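Bile acid 7a-dehydratase, BaiE (Clostridium hiranonis DSM 13275, PDB 4L8P) probably catalyses the 7alpha-dehydration of bile acid intermediates, a water-eliminating lyase step in the conversion of primary to secondary bile acids by gut bacteria. Local coordinates at residues W58-I69 with H81-L90. Sequence-based numbering, arbitrary orientation. Where two conformers were deposited one is given.
Sequences WDELETTLSPNI and HSPKEVTEYL
The short helix 58-62 and the start of helix 83-93 run roughly antiparallel, their axes 144° apart and 9.5 Å at closest approach, with Trp58 opposite Thr87, Glu62 opposite Pro83 and, beyond the short helix, loop residue Ile69 beside Ser82. This is a helix pair of the SnoaL-like, cystatin-like fold, linked by a small hairpin of strands 73-74 and 79-80. No hydrogen bond spans the pair; mostly apolar contacts join it, with a few carbonyls and a carboxylate among them. The broad Trp58 indole crosses Leu90, with CZ3 3.7 Å from Leu90 CB and Leu90 C 4.0 Å above one ring face, offset toward the rim. Between the helices the small, branched Thr87 allows close approach: its methyl CG2 lies 3.5 Å from Trp58 O, while OG1, held between backbone N and carbonyl carbon (chi1 60°), turns back to Lys84 O. Glu62, extended with CG anti to its backbone N (chi1 -167°), lays its aliphatic part across Pro83, CG to CB 3.5 Å; its carboxylate stops near the first turn, where the helix end may favour its charge. Proline, lacking an N-H, suits the first helical position, where no preceding helical carbonyl awaits a donor. Leu65 reaches tip to tip toward Val86, CD1 lying 3.8 Å from CB. Thr64 packs on Leu45 and Tyr49 of helix 22-55. Ser82 is the N-cap of helix 83-93, its OG accepting from Glu85 N at 3.0 Å.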
loop_
_atom_site.group_PDB
_atom_site.type_symbol
_atom_site.label_atom_id
_atom_site.label_comp_id
_atom_site.label_asym_id
_atom_site.label_seq_id
_atom_site.Cartn_x
_atom_site.Cartn_y
_atom_site.Cartn_z
ATOM N N TRP A 58 3.348 -15.502 -16.732
ATOM C CA TRP A 58 2.739 -16.662 -16.113
ATOM C C TRP A 58 3.773 -17.636 -15.558
ATOM O O TRP A 58 3.587 -18.154 -14.450
ATOM C CB TRP A 58 1.771 -17.366 -17.060
ATOM C CG TRP A 58 0.693 -16.462 -17.592
ATOM C CD1 TRP A 58 0.397 -16.217 -18.919
ATOM C CD2 TRP A 58 -0.250 -15.707 -16.825
ATOM N NE1 TRP A 58 -0.668 -15.333 -19.006
ATOM C CE2 TRP A 58 -1.076 -15.005 -17.739
ATOM C CE3 TRP A 58 -0.461 -15.523 -15.442
ATOM C CZ2 TRP A 58 -2.129 -14.164 -17.314
ATOM C CZ3 TRP A 58 -1.513 -14.666 -15.017
ATOM C CH2 TRP A 58 -2.317 -13.995 -15.963
ATOM N N ASP A 59 4.870 -17.826 -16.296
ATOM C CA ASP A 59 5.977 -18.664 -15.799
ATOM C C ASP A 59 6.597 -18.134 -14.519
ATOM O O ASP A 59 6.871 -18.904 -13.599
ATOM C CB ASP A 59 7.082 -18.818 -16.854
ATOM C CG ASP A 59 6.637 -19.647 -18.047
ATOM O OD1 ASP A 59 5.692 -20.443 -17.901
ATOM O OD2 ASP A 59 7.243 -19.490 -19.130
ATOM N N GLU A 60 6.835 -16.830 -14.475
ATOM C CA GLU A 60 7.309 -16.180 -13.240
ATOM C C GLU A 60 6.290 -16.252 -12.094
ATOM O O GLU A 60 6.654 -16.559 -10.946
ATOM C CB GLU A 60 7.771 -14.737 -13.505
ATOM C CG GLU A 60 8.625 -14.178 -12.370
ATOM C CD GLU A 60 9.338 -12.872 -12.705
ATOM O OE1 GLU A 60 9.147 -12.307 -13.810
ATOM O OE2 GLU A 60 10.102 -12.398 -11.839
ATOM N N LEU A 61 5.003 -16.031 -12.388
ATOM C CA LEU A 61 3.975 -16.181 -11.355
ATOM C C LEU A 61 3.996 -17.580 -10.734
ATOM O O LEU A 61 3.832 -17.758 -9.521
ATOM C CB LEU A 61 2.592 -15.912 -11.919
ATOM C CG LEU A 61 1.488 -15.853 -10.849
ATOM C CD1 LEU A 61 0.435 -14.871 -11.331
ATOM C CD2 LEU A 61 0.790 -17.189 -10.605
ATOM N N GLU A 62 4.202 -18.600 -11.563
ATOM C CA GLU A 62 4.256 -19.976 -11.085
ATOM C C GLU A 62 5.313 -20.191 -9.978
ATOM O O GLU A 62 5.096 -20.986 -9.073
ATOM C CB GLU A 62 4.542 -20.936 -12.263
ATOM C CG GLU A 62 4.321 -22.401 -11.939
ATOM C CD GLU A 62 4.523 -23.312 -13.151
ATOM O OE1 GLU A 62 4.258 -22.862 -14.271
ATOM O OE2 GLU A 62 4.924 -24.474 -12.957
ATOM N N THR A 63 6.406 -19.437 -10.016
ATOM C CA THR A 63 7.488 -19.550 -9.013
ATOM C C THR A 63 7.100 -19.018 -7.627
ATOM O O THR A 63 7.783 -19.298 -6.657
ATOM C CB THR A 63 8.787 -18.849 -9.443
ATOM O OG1 THR A 63 8.629 -17.414 -9.428
ATOM C CG2 THR A 63 9.248 -19.318 -10.813
ATOM N N THR A 64 6.011 -18.255 -7.542
ATOM C CA THR A 64 5.494 -17.786 -6.251
ATOM C C THR A 64 4.613 -18.809 -5.524
ATOM O O THR A 64 4.292 -18.607 -4.357
ATOM C CB THR A 64 4.690 -16.463 -6.407
ATOM O OG1 THR A 64 3.426 -16.729 -7.035
ATOM C CG2 THR A 64 5.491 -15.402 -7.173
ATOM N N LEU A 65 4.205 -19.877 -6.208
ATOM C CA LEU A 65 3.272 -20.871 -5.693
ATOM C C LEU A 65 4.061 -22.030 -5.124
ATOM O O LEU A 65 5.119 -22.441 -5.666
ATOM C CB LEU A 65 2.326 -21.384 -6.798
ATOM C CG LEU A 65 1.553 -20.297 -7.568
ATOM C CD1 LEU A 65 0.674 -20.910 -8.657
ATOM C CD2 LEU A 65 0.731 -19.443 -6.615
ATOM N N SER A 66 3.558 -22.579 -4.039
ATOM C CA SER A 66 4.279 -23.669 -3.369
ATOM C C SER A 66 4.548 -24.867 -4.273
ATOM O O SER A 66 3.650 -25.278 -4.998
ATOM C CB SER A 66 3.515 -24.123 -2.138
ATOM O OG SER A 66 4.200 -25.214 -1.536
ATOM N N PRO A 67 5.785 -25.425 -4.221
ATOM C CA PRO A 67 6.070 -26.662 -4.981
ATOM C C PRO A 67 5.556 -27.931 -4.280
ATOM O O PRO A 67 5.605 -29.012 -4.866
ATOM C CB PRO A 67 7.607 -26.663 -5.077
ATOM C CG PRO A 67 8.056 -25.952 -3.859
ATOM C CD PRO A 67 7.003 -24.904 -3.568
ATOM N N ASN A 68 5.071 -27.795 -3.049
ATOM C CA ASN A 68 4.491 -28.904 -2.275
ATOM C C ASN A 68 3.100 -29.265 -2.832
ATOM O O ASN A 68 2.112 -28.631 -2.477
ATOM C CB ASN A 68 4.408 -28.466 -0.803
ATOM C CG ASN A 68 3.856 -29.529 0.133
ATOM O OD1 ASN A 68 3.389 -30.595 -0.280
ATOM N ND2 ASN A 68 3.909 -29.227 1.426
ATOM N N ILE A 69 3.017 -30.268 -3.702
ATOM C CA ILE A 69 1.723 -30.626 -4.314
ATOM C C ILE A 69 0.794 -31.477 -3.417
ATOM O O ILE A 69 -0.210 -32.002 -3.899
ATOM C CB ILE A 69 1.899 -31.262 -5.707
ATOM C CG1 ILE A 69 2.365 -30.195 -6.702
ATOM C CG2 ILE A 69 0.586 -31.867 -6.185
ATOM C CD1 ILE A 69 2.544 -30.709 -8.115
ATOM N N HIS A 81 -4.767 -28.302 -8.664
ATOM C CA HIS A 81 -3.928 -29.342 -8.039
ATOM C C HIS A 81 -2.427 -29.247 -8.325
ATOM O O HIS A 81 -1.659 -30.047 -7.798
ATOM C CB HIS A 81 -4.513 -30.706 -8.409
ATOM C CG HIS A 81 -5.946 -30.843 -7.992
ATOM N ND1 HIS A 81 -6.321 -31.027 -6.677
ATOM C CD2 HIS A 81 -7.096 -30.726 -8.696
ATOM C CE1 HIS A 81 -7.639 -31.064 -6.596
ATOM N NE2 HIS A 81 -8.132 -30.883 -7.809
ATOM N N SER A 82 -2.022 -28.253 -9.118
ATOM C CA SER A 82 -0.610 -27.933 -9.308
ATOM C C SER A 82 -0.424 -26.451 -9.629
ATOM O O SER A 82 -1.366 -25.815 -10.099
ATOM C CB SER A 82 -0.050 -28.770 -10.464
ATOM O OG SER A 82 -0.547 -28.341 -11.708
ATOM N N PRO A 83 0.807 -25.920 -9.461
ATOM C CA PRO A 83 1.079 -24.562 -9.944
ATOM C C PRO A 83 0.808 -24.365 -11.426
ATOM O O PRO A 83 0.291 -23.306 -11.801
ATOM C CB PRO A 83 2.569 -24.373 -9.643
ATOM C CG PRO A 83 2.806 -25.241 -8.458
ATOM C CD PRO A 83 1.968 -26.462 -8.730
ATOM N N LYS A 84 1.122 -25.365 -12.263
ATOM C CA LYS A 84 0.864 -25.249 -13.690
ATOM C C LYS A 84 -0.624 -25.152 -14.016
ATOM O O LYS A 84 -1.021 -24.436 -14.933
ATOM C CB LYS A 84 1.460 -26.446 -14.464
ATOM C CG LYS A 84 1.351 -26.289 -15.973
ATOM C CD LYS A 84 2.164 -27.322 -16.750
ATOM C CE LYS A 84 3.455 -26.760 -17.323
ATOM N NZ LYS A 84 4.066 -27.727 -18.276
ATOM N N GLU A 85 -1.445 -25.903 -13.291
ATOM C CA GLU A 85 -2.905 -25.821 -13.460
ATOM C C GLU A 85 -3.397 -24.416 -13.107
ATOM O O GLU A 85 -4.296 -23.892 -13.767
ATOM C CB GLU A 85 -3.654 -26.868 -12.621
ATOM C CG GLU A 85 -3.626 -28.300 -13.170
ATOM C CD GLU A 85 -4.531 -29.261 -12.401
ATOM O OE1 GLU A 85 -5.224 -28.803 -11.477
ATOM O OE2 GLU A 85 -4.567 -30.484 -12.737
ATOM N N VAL A 86 -2.825 -23.827 -12.065
ATOM C CA VAL A 86 -3.196 -22.464 -11.679
ATOM C C VAL A 86 -2.871 -21.492 -12.819
ATOM O O VAL A 86 -3.731 -20.702 -13.220
ATOM C CB VAL A 86 -2.524 -22.004 -10.386
ATOM C CG1 VAL A 86 -2.836 -20.526 -10.127
ATOM C CG2 VAL A 86 -2.959 -22.850 -9.190
ATOM N N THR A 87 -1.647 -21.561 -13.354
ATOM C CA THR A 87 -1.247 -20.607 -14.404
ATOM C C THR A 87 -1.933 -20.877 -15.749
ATOM O O THR A 87 -2.183 -19.928 -16.501
ATOM C CB THR A 87 0.290 -20.506 -14.542
ATOM O OG1 THR A 87 0.816 -21.792 -14.881
ATOM C CG2 THR A 87 0.905 -20.043 -13.244
ATOM N N GLU A 88 -2.260 -22.141 -16.052
ATOM C CA GLU A 88 -3.101 -22.431 -17.211
ATOM C C GLU A 88 -4.491 -21.806 -17.110
ATOM O O GLU A 88 -5.005 -21.272 -18.083
ATOM C CB GLU A 88 -3.216 -23.934 -17.464
ATOM C CG GLU A 88 -1.946 -24.505 -18.068
ATOM C CD GLU A 88 -1.933 -26.032 -18.162
ATOM O OE1 GLU A 88 -2.526 -26.726 -17.296
ATOM O OE2 GLU A 88 -1.294 -26.537 -19.107
ATOM N N TYR A 89 -5.108 -21.894 -15.941
ATOM C CA TYR A 89 -6.388 -21.237 -15.709
ATOM C C TYR A 89 -6.243 -19.710 -15.892
ATOM O O TYR A 89 -7.035 -19.088 -16.603
ATOM C CB TYR A 89 -6.958 -21.558 -14.307
ATOM C CG TYR A 89 -8.136 -20.654 -13.952
ATOM C CD1 TYR A 89 -9.433 -20.936 -14.423
ATOM C CD2 TYR A 89 -7.950 -19.487 -13.207
ATOM C CE1 TYR A 89 -10.503 -20.092 -14.141
ATOM C CE2 TYR A 89 -9.015 -18.631 -12.931
ATOM C CZ TYR A 89 -10.283 -18.939 -13.398
ATOM O OH TYR A 89 -11.320 -18.080 -13.111
ATOM N N LEU A 90 -5.259 -19.124 -15.233
ATOM C CA LEU A 90 -5.112 -17.664 -15.252
ATOM C C LEU A 90 -4.838 -17.118 -16.653
ATOM O O LEU A 90 -5.414 -16.093 -17.049
ATOM C CB LEU A 90 -4.048 -17.191 -14.279
ATOM C CG LEU A 90 -4.345 -17.381 -12.779
ATOM C CD1 LEU A 90 -3.114 -17.014 -11.963
ATOM C CD2 LEU A 90 -5.548 -16.571 -12.309
#